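Local atomic coordinates of Rab GDP-dissociation inhibitor (Saccharomyces cerevisiae, PDB entry 2BCG), a protein that inhibits GDP release from the Rab GTPase SEC4 in the yeast secretory pathway and extracts GDP-bound YPT7 from vacuolar membranes. Residues G117-K122 and I126-A131; S232-P237 and S329-I334; P140-F145 and N189-F194. One frame throughout, in Å; residues are numbered along the deposited sequence. Where two conformers were deposited one is given.

Contact 1. Residues G117-K122 and I126-A131. With GER (geran-8-yl geran), chain C.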
loop_
_atom_site.group_PDB
_atom_site.type_symbol
_atom_site.label_atom_id
_atom_site.label_comp_id
_atom_site.label_asym_id
_atom_site.label_seq_id
_atom_site.Cartn_x
_atom_site.Cartn_y
_atom_site.Cartn_z
ATOM N N GLY A 117 -15.713 1.517 12.073
ATOM C CA GLY A 117 -16.947 0.730 12.002
ATOM C C GLY A 117 -17.429 0.562 10.596
ATOM O O GLY A 117 -16.908 1.218 9.686
ATOM N N SER A 118 -18.418 -0.324 10.429
ATOM C CA SER A 118 -19.126 -0.530 9.149
ATOM C C SER A 118 -20.588 -0.231 9.461
ATOM O O SER A 118 -21.121 -0.746 10.457
ATOM C CB SER A 118 -18.949 -1.967 8.642
ATOM O OG SER A 118 -19.722 -2.215 7.469
ATOM N N TYR A 119 -21.218 0.601 8.618
ATOM C CA TYR A 119 -22.622 1.044 8.793
ATOM C C TYR A 119 -23.438 0.557 7.638
ATOM O O TYR A 119 -22.946 0.517 6.520
ATOM C CB TYR A 119 -22.715 2.580 8.829
ATOM C CG TYR A 119 -22.186 3.175 10.104
ATOM C CD1 TYR A 119 -20.827 3.161 10.387
ATOM C CD2 TYR A 119 -23.044 3.755 11.006
ATOM C CE1 TYR A 119 -20.334 3.705 11.557
ATOM C CE2 TYR A 119 -22.573 4.292 12.191
ATOM C CZ TYR A 119 -21.211 4.255 12.460
ATOM O OH TYR A 119 -20.709 4.810 13.628
ATOM N N VAL A 120 -24.688 0.191 7.911
ATOM C CA VAL A 120 -25.597 -0.249 6.868
ATOM C C VAL A 120 -26.759 0.720 6.771
ATOM O O VAL A 120 -27.255 1.196 7.789
ATOM C CB VAL A 120 -26.061 -1.734 7.077
ATOM C CG1 VAL A 120 -26.991 -1.908 8.316
ATOM C CG2 VAL A 120 -26.697 -2.296 5.816
ATOM N N PHE A 121 -27.138 1.049 5.537
ATOM C CA PHE A 121 -28.268 1.928 5.236
ATOM C C PHE A 121 -29.577 1.153 5.246
ATOM O O PHE A 121 -29.680 0.082 4.643
ATOM C CB PHE A 121 -27.999 2.499 3.845
ATOM C CG PHE A 121 -29.031 3.447 3.307
ATOM C CD1 PHE A 121 -28.824 4.828 3.351
ATOM C CD2 PHE A 121 -30.151 2.959 2.643
ATOM C CE1 PHE A 121 -29.720 5.719 2.750
ATOM C CE2 PHE A 121 -31.059 3.831 2.058
ATOM C CZ PHE A 121 -30.858 5.210 2.122
ATOM N N LYS A 122 -30.572 1.698 5.936
ATOM C CA LYS A 122 -31.918 1.093 5.903
ATOM C C LYS A 122 -32.911 2.248 5.929
ATOM O O LYS A 122 -32.901 3.051 6.850
ATOM C CB LYS A 122 -32.113 0.119 7.091
ATOM C CG LYS A 122 -33.509 -0.581 7.153
ATOM C CD LYS A 122 -33.683 -1.378 8.463
ATOM C CE LYS A 122 -32.983 -2.751 8.444
ATOM N NZ LYS A 122 -33.611 -3.783 9.398
ATOM N N ILE A 126 -28.586 5.400 8.548
ATOM C CA ILE A 126 -27.487 4.412 8.677
ATOM C C ILE A 126 -27.393 3.873 10.105
ATOM O O ILE A 126 -27.673 4.606 11.052
ATOM C CB ILE A 126 -26.112 4.977 8.176
ATOM C CG1 ILE A 126 -25.664 6.251 8.908
ATOM C CG2 ILE A 126 -26.222 5.246 6.657
ATOM C CD1 ILE A 126 -24.225 6.701 8.557
ATOM N N TYR A 127 -26.987 2.613 10.217
ATOM C CA TYR A 127 -26.904 1.870 11.500
ATOM C C TYR A 127 -25.541 1.195 11.608
ATOM O O TYR A 127 -25.124 0.516 10.665
ATOM C CB TYR A 127 -27.998 0.781 11.535
ATOM C CG TYR A 127 -29.394 1.336 11.459
ATOM C CD1 TYR A 127 -30.093 1.636 12.639
ATOM C CD2 TYR A 127 -30.002 1.606 10.234
ATOM C CE1 TYR A 127 -31.356 2.187 12.597
ATOM C CE2 TYR A 127 -31.276 2.167 10.183
ATOM C CZ TYR A 127 -31.941 2.445 11.376
ATOM O OH TYR A 127 -33.199 2.989 11.373
ATOM N N LYS A 128 -24.856 1.342 12.746
ATOM C CA LYS A 128 -23.579 0.664 12.882
ATOM C C LYS A 128 -23.823 -0.849 12.994
ATOM O O LYS A 128 -24.621 -1.316 13.843
ATOM C CB LYS A 128 -22.726 1.184 14.047
ATOM C CG LYS A 128 -21.305 0.540 14.080
ATOM C CD LYS A 128 -20.543 0.793 15.385
ATOM C CE LYS A 128 -19.084 0.310 15.264
ATOM N NZ LYS A 128 -18.971 -1.193 15.357
ATOM N N VAL A 129 -23.143 -1.604 12.146
ATOM C CA VAL A 129 -23.183 -3.061 12.207
ATOM C C VAL A 129 -22.439 -3.500 13.470
ATOM O O VAL A 129 -21.314 -3.055 13.709
ATOM C CB VAL A 129 -22.511 -3.706 10.984
ATOM C CG1 VAL A 129 -22.384 -5.244 11.148
ATOM C CG2 VAL A 129 -23.240 -3.344 9.691
ATOM N N PRO A 130 -23.061 -4.349 14.306
ATOM C CA PRO A 130 -22.364 -4.785 15.532
ATOM C C PRO A 130 -20.957 -5.369 15.321
ATOM O O PRO A 130 -20.687 -6.062 14.339
ATOM C CB PRO A 130 -23.321 -5.843 16.136
ATOM C CG PRO A 130 -24.656 -5.454 15.659
ATOM C CD PRO A 130 -24.446 -4.873 14.239
ATOM N N ALA A 131 -20.073 -5.034 16.255
ATOM C CA ALA A 131 -18.705 -5.528 16.252
ATOM C C ALA A 131 -18.410 -6.291 17.535
ATOM O O ALA A 131 -17.289 -6.771 17.731
ATOM C CB ALA A 131 -17.711 -4.358 16.068
HETATM C C1 GER C . -14.683 -15.627 19.158
HETATM C C2 GER C . -15.322 -14.273 19.530
HETATM C C3 GER C . -16.706 -14.089 19.653
HETATM C C4 GER C . -17.682 -15.260 19.432
HETATM C C5 GER C . -17.281 -12.702 20.026
HETATM C C6 GER C . -17.147 -11.663 18.893
HETATM C C7 GER C . -18.262 -11.633 18.041
HETATM C C8 GER C . -18.248 -11.658 16.636
HETATM C C9 GER C . -16.908 -11.761 15.900
HETATM C C10 GER C . -19.561 -11.637 15.814
HETATM C C11 GER C . -20.073 -10.267 15.315
HETATM C C12 GER C . -21.458 -10.376 15.119
HETATM C C13 GER C . -22.342 -9.852 14.162
HETATM C C14 GER C . -21.862 -8.941 13.020
HETATM C C15 GER C . -23.834 -10.219 14.278
HETATM C C16 GER C . -24.801 -9.085 13.911
HETATM C C17 GER C . -25.838 -8.970 14.841
HETATM C C18 GER C . -27.006 -8.196 14.795
HETATM C C19 GER C . -27.369 -7.279 13.620
HETATM C C20 GER C . -27.974 -8.262 15.968
HETATM O O HOH W 1 -18.985 -2.108 12.645
HETATM O O HOH W 2 -34.489 3.291 9.025
#
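Lys128 lays the start of its side chain over one face of the Tyr119 ring: CB of Lys128 stands 3.9 Å from the ring centroid and 22° off the normal, a CH-pi contact displaced toward the rim. With CG of Lys128 anti to the backbone N (chi1 -174°), the aliphatic chain runs on past the ring to Gly117, where CE of Lys128 lies 3.9 Å from CA of Gly117. The chain bends at its last torsion, and NZ is hydrogen-bonded to Lys231 O and to a water that also accepts from Ser118 N, and forms a salt bridge with Glu135. On the same face of the sheet Ile126 brings CD1 to 4.0 Å from CD2 of Tyr119 and turns CG2 toward the Phe121 ring. These pairs belong to an antiparallel beta hairpin, in which Val120 and Tyr127 form the hydrogen-bonded pair and Tyr119-Lys128 and Phe121-Ile126 the non-hydrogen-bonded ones. Val120 N donates to Tyr127 O and Tyr127 N returns a bond to Val120 O, each 2.8 Å long; Val129 N adds a third, to Ser118 O. On the face of Val120 and Tyr127 the tyrosine ring meets CB of Lys122, 3.8 Å from CE2 of Tyr127, and its hydroxyl shares a water with Lys122 O. CG2 of Val129 packs against CB of Val120. Strand 125-128 is the outer edge of the mixed sheet, strand 118-122 running between it and strand 330-334. The outgoing chain reaches the lipid site: Pro130 O comes within 3.4 Å of C14 of the geranylgeranyl group.

Contact 2. Residues S232-P237 and S329-I334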
loop_
_atom_site.group_PDB
_atom_site.type_symbol
_atom_site.label_atom_id
_atom_site.label_comp_id
_atom_site.label_asym_id
_atom_site.label_seq_id
_atom_site.Cartn_x
_atom_site.Cartn_y
_atom_site.Cartn_z
ATOM N N SER A 232 -14.484 -3.177 13.894
ATOM C CA SER A 232 -14.929 -3.450 12.540
ATOM C C SER A 232 -14.040 -4.567 11.992
ATOM O O SER A 232 -13.019 -4.917 12.580
ATOM C CB SER A 232 -14.775 -2.204 11.640
ATOM O OG SER A 232 -13.410 -2.093 11.227
ATOM N N PRO A 233 -14.413 -5.097 10.833
ATOM C CA PRO A 233 -13.512 -6.101 10.262
ATOM C C PRO A 233 -12.277 -5.554 9.520
ATOM O O PRO A 233 -11.509 -6.352 8.976
ATOM C CB PRO A 233 -14.420 -6.821 9.284
ATOM C CG PRO A 233 -15.368 -5.753 8.832
ATOM C CD PRO A 233 -15.606 -4.879 9.998
ATOM N N TYR A 234 -12.081 -4.231 9.510
ATOM C CA TYR A 234 -11.136 -3.617 8.557
ATOM C C TYR A 234 -9.958 -2.903 9.143
ATOM O O TYR A 234 -10.072 -2.232 10.186
ATOM C CB TYR A 234 -11.863 -2.576 7.708
ATOM C CG TYR A 234 -13.072 -3.075 6.973
ATOM C CD1 TYR A 234 -12.960 -4.124 6.064
ATOM C CD2 TYR A 234 -14.295 -2.427 7.089
ATOM C CE1 TYR A 234 -14.060 -4.586 5.364
ATOM C CE2 TYR A 234 -15.406 -2.873 6.386
ATOM C CZ TYR A 234 -15.288 -3.947 5.507
ATOM O OH TYR A 234 -16.391 -4.366 4.787
ATOM N N LEU A 235 -8.862 -2.964 8.388
ATOM C CA LEU A 235 -7.694 -2.099 8.594
ATOM C C LEU A 235 -7.477 -1.162 7.373
ATOM O O LEU A 235 -7.973 -1.437 6.302
ATOM C CB LEU A 235 -6.442 -2.963 8.780
ATOM C CG LEU A 235 -6.451 -4.072 9.847
ATOM C CD1 LEU A 235 -5.153 -4.879 9.813
ATOM C CD2 LEU A 235 -6.700 -3.447 11.235
ATOM N N TYR A 236 -6.719 -0.090 7.577
ATOM C CA TYR A 236 -6.407 0.857 6.501
ATOM C C TYR A 236 -4.970 1.370 6.724
ATOM O O TYR A 236 -4.600 1.660 7.851
ATOM C CB TYR A 236 -7.407 2.023 6.486
ATOM C CG TYR A 236 -7.195 2.978 5.322
ATOM C CD1 TYR A 236 -7.727 2.703 4.063
ATOM C CD2 TYR A 236 -6.415 4.142 5.479
ATOM C CE1 TYR A 236 -7.483 3.544 2.981
ATOM C CE2 TYR A 236 -6.187 4.988 4.402
ATOM C CZ TYR A 236 -6.706 4.682 3.164
ATOM O OH TYR A 236 -6.453 5.563 2.136
ATOM N N PRO A 237 -4.162 1.453 5.663
ATOM C CA PRO A 237 -2.773 1.922 5.833
ATOM C C PRO A 237 -2.630 3.424 6.064
ATOM O O PRO A 237 -3.238 4.247 5.355
ATOM C CB PRO A 237 -2.106 1.581 4.493
ATOM C CG PRO A 237 -3.227 1.595 3.506
ATOM C CD PRO A 237 -4.467 1.128 4.256
ATOM N N SER A 329 -13.096 7.150 10.543
ATOM C CA SER A 329 -13.061 6.295 9.362
ATOM C C SER A 329 -14.228 5.349 9.469
ATOM O O SER A 329 -14.626 4.937 10.587
ATOM C CB SER A 329 -11.741 5.503 9.267
ATOM O OG SER A 329 -11.527 4.692 10.438
ATOM N N LEU A 330 -14.774 4.975 8.329
ATOM C CA LEU A 330 -15.861 4.005 8.334
ATOM C C LEU A 330 -16.138 3.529 6.933
ATOM O O LEU A 330 -15.722 4.164 5.938
ATOM C CB LEU A 330 -17.152 4.565 8.956
ATOM C CG LEU A 330 -17.776 5.755 8.214
ATOM C CD1 LEU A 330 -19.318 5.635 8.089
ATOM C CD2 LEU A 330 -17.396 7.129 8.812
ATOM N N GLN A 331 -16.882 2.430 6.854
ATOM C CA GLN A 331 -17.553 2.012 5.648
ATOM C C GLN A 331 -19.046 2.275 5.770
ATOM O O GLN A 331 -19.617 2.029 6.843
ATOM C CB GLN A 331 -17.349 0.498 5.457
ATOM C CG GLN A 331 -18.370 -0.162 4.517
ATOM C CD GLN A 331 -17.975 -1.565 4.182
ATOM O OE1 GLN A 331 -17.409 -1.832 3.112
ATOM N NE2 GLN A 331 -18.271 -2.483 5.092
ATOM N N ILE A 332 -19.667 2.758 4.699
ATOM C CA ILE A 332 -21.122 2.672 4.618
ATOM C C ILE A 332 -21.489 1.673 3.526
ATOM O O ILE A 332 -20.907 1.727 2.427
ATOM C CB ILE A 332 -21.787 4.038 4.302
ATOM C CG1 ILE A 332 -21.430 5.086 5.362
ATOM C CG2 ILE A 332 -23.312 3.881 4.222
ATOM C CD1 ILE A 332 -21.913 6.518 4.987
ATOM N N ILE A 333 -22.478 0.816 3.822
ATOM C CA ILE A 333 -23.003 -0.128 2.836
ATOM C C ILE A 333 -24.454 0.255 2.559
ATOM O O ILE A 333 -25.252 0.296 3.509
ATOM C CB ILE A 333 -23.002 -1.591 3.361
ATOM C CG1 ILE A 333 -21.594 -2.051 3.712
ATOM C CG2 ILE A 333 -23.595 -2.547 2.324
ATOM C CD1 ILE A 333 -21.544 -3.315 4.538
ATOM N N ILE A 334 -24.788 0.526 1.291
ATOM C CA ILE A 334 -26.193 0.760 0.929
ATOM C C ILE A 334 -26.646 -0.481 0.159
ATOM O O ILE A 334 -26.317 -0.600 -1.023
ATOM C CB ILE A 334 -26.382 2.062 0.108
ATOM C CG1 ILE A 334 -25.723 3.259 0.810
ATOM C CG2 ILE A 334 -27.871 2.354 -0.139
ATOM C CD1 ILE A 334 -25.907 4.590 0.079
#
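Tyr234 meets Gln331 across this contact, and the chain leads up to it from Ser232, whose OG accepts a bond of 3.0 Å from Tyr234 N in an ST turn and is also hydrogen-bonded to Val115 O. The Pro233 ring lies against the next residue, its CG 3.6 Å above the Tyr234 ring plane and over the centre. Tyr234 itself points toward strand 330-334: NE2 of Gln331 donates to OH of Tyr234 at 2.7 Å, coming in at the ring edge and in the ring plane. Ring and amide planes stand 89° apart. The bond is bent, with 133° at the hydrogen, and the hydroxyl lies 28° out of the amide plane. An extended chain beyond CG carries the glutamine amide across to the ring. Both ends of that buried amide have further partners, NE2 bonding Ser118 OG and OE1 bonding Ser421 OG, so its rotation is held from several sides. Farther along, Leu235 packs on an apolar side chain of the other protein chain; Tyr236 OH is hydrogen-bonded to Asp85, and its ring meets His354 edge-to-face. Between these two segments the link is one polar bridge, joining the central strand of the three-stranded antiparallel sheet, which runs into a YPT1-interacting region, to the mixed sheet.

Contact 3. Residues P140-F145 and N189-F194. With GER (geran-8-yl geran), chain C.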
loop_
_atom_site.group_PDB
_atom_site.type_symbol
_atom_site.label_atom_id
_atom_site.label_comp_id
_atom_site.label_asym_id
_atom_site.label_seq_id
_atom_site.Cartn_x
_atom_site.Cartn_y
_atom_site.Cartn_z
ATOM N N PRO A 140 -31.045 -2.211 16.729
ATOM C CA PRO A 140 -32.440 -2.261 16.296
ATOM C C PRO A 140 -32.627 -2.894 14.919
ATOM O O PRO A 140 -33.761 -2.940 14.419
ATOM C CB PRO A 140 -32.841 -0.789 16.260
ATOM C CG PRO A 140 -31.574 -0.078 15.892
ATOM C CD PRO A 140 -30.458 -0.869 16.539
ATOM N N LEU A 141 -31.527 -3.360 14.317
ATOM C CA LEU A 141 -31.585 -3.935 12.972
ATOM C C LEU A 141 -32.468 -5.193 12.890
ATOM O O LEU A 141 -32.952 -5.533 11.810
ATOM C CB LEU A 141 -30.175 -4.221 12.455
ATOM C CG LEU A 141 -29.316 -3.023 12.013
ATOM C CD1 LEU A 141 -27.876 -3.471 11.789
ATOM C CD2 LEU A 141 -29.892 -2.348 10.746
ATOM N N MET A 142 -32.662 -5.873 14.032
ATOM C CA MET A 142 -33.445 -7.121 14.116
ATOM C C MET A 142 -34.266 -7.112 15.396
ATOM O O MET A 142 -33.822 -6.554 16.401
ATOM C CB MET A 142 -32.518 -8.340 14.185
ATOM C CG MET A 142 -31.665 -8.585 12.963
ATOM S SD MET A 142 -30.880 -10.190 13.108
ATOM C CE MET A 142 -29.776 -10.078 11.687
ATOM N N GLY A 143 -35.438 -7.747 15.370
ATOM C CA GLY A 143 -36.201 -7.990 16.594
ATOM C C GLY A 143 -35.673 -9.188 17.365
ATOM O O GLY A 143 -34.839 -9.957 16.854
ATOM N N ILE A 144 -36.188 -9.382 18.583
ATOM C CA ILE A 144 -35.670 -10.415 19.487
ATOM C C ILE A 144 -35.736 -11.832 18.905
ATOM O O ILE A 144 -34.763 -12.586 18.943
ATOM C CB ILE A 144 -36.377 -10.389 20.869
ATOM C CG1 ILE A 144 -36.166 -9.031 21.553
ATOM C CG2 ILE A 144 -35.843 -11.517 21.775
ATOM C CD1 ILE A 144 -36.756 -8.873 22.993
ATOM N N PHE A 145 -36.885 -12.205 18.354
ATOM C CA PHE A 145 -37.035 -13.581 17.877
ATOM C C PHE A 145 -36.178 -13.867 16.649
ATOM O O PHE A 145 -35.638 -14.967 16.500
ATOM C CB PHE A 145 -38.508 -13.899 17.627
ATOM C CG PHE A 145 -39.319 -13.894 18.884
ATOM C CD1 PHE A 145 -40.243 -12.886 19.131
ATOM C CD2 PHE A 145 -39.124 -14.871 19.850
ATOM C CE1 PHE A 145 -40.981 -12.876 20.326
ATOM C CE2 PHE A 145 -39.859 -14.864 21.039
ATOM C CZ PHE A 145 -40.779 -13.845 21.279
ATOM N N ASN A 189 -36.308 -12.506 5.033
ATOM C CA ASN A 189 -35.614 -11.800 3.944
ATOM C C ASN A 189 -34.736 -10.640 4.401
ATOM O O ASN A 189 -33.668 -10.436 3.826
ATOM C CB ASN A 189 -36.589 -11.336 2.855
ATOM C CG ASN A 189 -37.180 -12.497 2.067
ATOM O OD1 ASN A 189 -36.485 -13.173 1.292
ATOM N ND2 ASN A 189 -38.473 -12.738 2.263
ATOM N N SER A 190 -35.161 -9.894 5.424
ATOM C CA SER A 190 -34.326 -8.779 5.911
ATOM C C SER A 190 -33.030 -9.303 6.557
ATOM O O SER A 190 -31.959 -8.717 6.364
ATOM C CB SER A 190 -35.091 -7.814 6.824
ATOM O OG SER A 190 -35.661 -8.481 7.921
ATOM N N THR A 191 -33.119 -10.429 7.262
ATOM C CA THR A 191 -31.936 -11.060 7.883
ATOM C C THR A 191 -31.009 -11.630 6.823
ATOM O O THR A 191 -29.774 -11.487 6.909
ATOM C CB THR A 191 -32.346 -12.139 8.902
ATOM O OG1 THR A 191 -33.084 -11.520 9.952
ATOM C CG2 THR A 191 -31.164 -12.825 9.519
ATOM N N LYS A 192 -31.592 -12.223 5.791
ATOM C CA LYS A 192 -30.796 -12.712 4.673
ATOM C C LYS A 192 -29.995 -11.554 4.077
ATOM O O LYS A 192 -28.795 -11.720 3.854
ATOM C CB LYS A 192 -31.657 -13.385 3.611
ATOM C CG LYS A 192 -32.419 -14.625 4.062
ATOM C CD LYS A 192 -33.129 -15.169 2.825
ATOM C CE LYS A 192 -34.309 -16.041 3.169
ATOM N NZ LYS A 192 -34.896 -16.600 1.909
ATOM N N GLU A 193 -30.645 -10.405 3.834
ATOM C CA GLU A 193 -29.982 -9.220 3.224
ATOM C C GLU A 193 -28.840 -8.744 4.105
ATOM O O GLU A 193 -27.736 -8.463 3.617
ATOM C CB GLU A 193 -30.971 -8.063 2.963
ATOM C CG GLU A 193 -30.310 -6.638 3.005
ATOM C CD GLU A 193 -31.252 -5.498 2.624
ATOM O OE1 GLU A 193 -31.509 -4.579 3.459
ATOM O OE2 GLU A 193 -31.720 -5.516 1.481
ATOM N N PHE A 194 -29.094 -8.678 5.403
ATOM C CA PHE A 194 -28.069 -8.263 6.359
ATOM C C PHE A 194 -26.855 -9.200 6.351
ATOM O O PHE A 194 -25.701 -8.754 6.263
ATOM C CB PHE A 194 -28.621 -8.151 7.779
ATOM C CG PHE A 194 -27.561 -7.843 8.782
ATOM C CD1 PHE A 194 -27.116 -6.521 8.980
ATOM C CD2 PHE A 194 -26.937 -8.878 9.487
ATOM C CE1 PHE A 194 -26.085 -6.253 9.896
ATOM C CE2 PHE A 194 -25.905 -8.621 10.393
ATOM C CZ PHE A 194 -25.481 -7.301 10.605
HETATM C C1 GER C . -14.683 -15.627 19.158
HETATM C C2 GER C . -15.322 -14.273 19.530
HETATM C C3 GER C . -16.706 -14.089 19.653
HETATM C C4 GER C . -17.682 -15.260 19.432
HETATM C C5 GER C . -17.281 -12.702 20.026
HETATM C C6 GER C . -17.147 -11.663 18.893
HETATM C C7 GER C . -18.262 -11.633 18.041
HETATM C C8 GER C . -18.248 -11.658 16.636
HETATM C C9 GER C . -16.908 -11.761 15.900
HETATM C C10 GER C . -19.561 -11.637 15.814
HETATM C C11 GER C . -20.073 -10.267 15.315
HETATM C C12 GER C . -21.458 -10.376 15.119
HETATM C C13 GER C . -22.342 -9.852 14.162
HETATM C C14 GER C . -21.862 -8.941 13.020
HETATM C C15 GER C . -23.834 -10.219 14.278
HETATM C C16 GER C . -24.801 -9.085 13.911
HETATM C C17 GER C . -25.838 -8.970 14.841
HETATM C C18 GER C . -27.006 -8.196 14.795
HETATM C C19 GER C . -27.369 -7.279 13.620
HETATM C C20 GER C . -27.974 -8.262 15.968
#
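Phe194 holds CG anti to its own backbone N (chi1 175°), which swings the ring off helix 189-199 toward the loop at Leu141 and Met142. Met142 answers with a chain extended beyond CG (chi2 -170°, chi3 -172°), long enough to set its terminal methyl between two residues of the helix. CE of Met142 touches CG2 of Thr191 at 3.8 Å and lies equally far from CD2 of Phe194; the Met142 side chain crosses those of Thr191 and Phe194 at about a right angle. Leu141 reaches another part of the ring, with CD1 3.8 Å from CE1 of Phe194. The contact is made by apolar packing, without polar bonds between the two segments, and it joins the loop that leads into helix 144-159, with Gly143 at the N-cap position, to the first turns of helix 189-199. Together these elements form part of the helical lipid-binding region of RabGDI: two geranylgeranyl groups are bound here, and Phe194 lines the pocket of one. C19 of that lipid approaches CZ of Phe194 to 3.6 Å. C16 of the lipid lies 3.7 Å from CE2 of Phe194. The Thr191 methyl packs on Met142 CE; OG1 of Thr191, alongside, is hydrogen-bonded to Glu146 of helix 144-159, a polar link beside the apolar patch.

In the fold
From the N terminus, contact 1 comes first and closes a hairpin, with three residues between its segments. Contact 3 follows, closing a loop of 43 residues that holds most of helix 144-159 and helix 178-184. Contact 2 opens only afterwards and spans 91 residues. All three are in series, so none nests in or crosses another. Contact 1 is the hub in space. Its strand 118-122 pairs with strand 330-334 of contact 2, Tyr119 O lying 2.8 Å from Ile333 N, while Val120, Tyr127 and Val129 pack against Leu141 and Phe194 of contact 3. The helical lipid site is thus tied through the hairpin to the mixed sheet, and onward to strand 234-237.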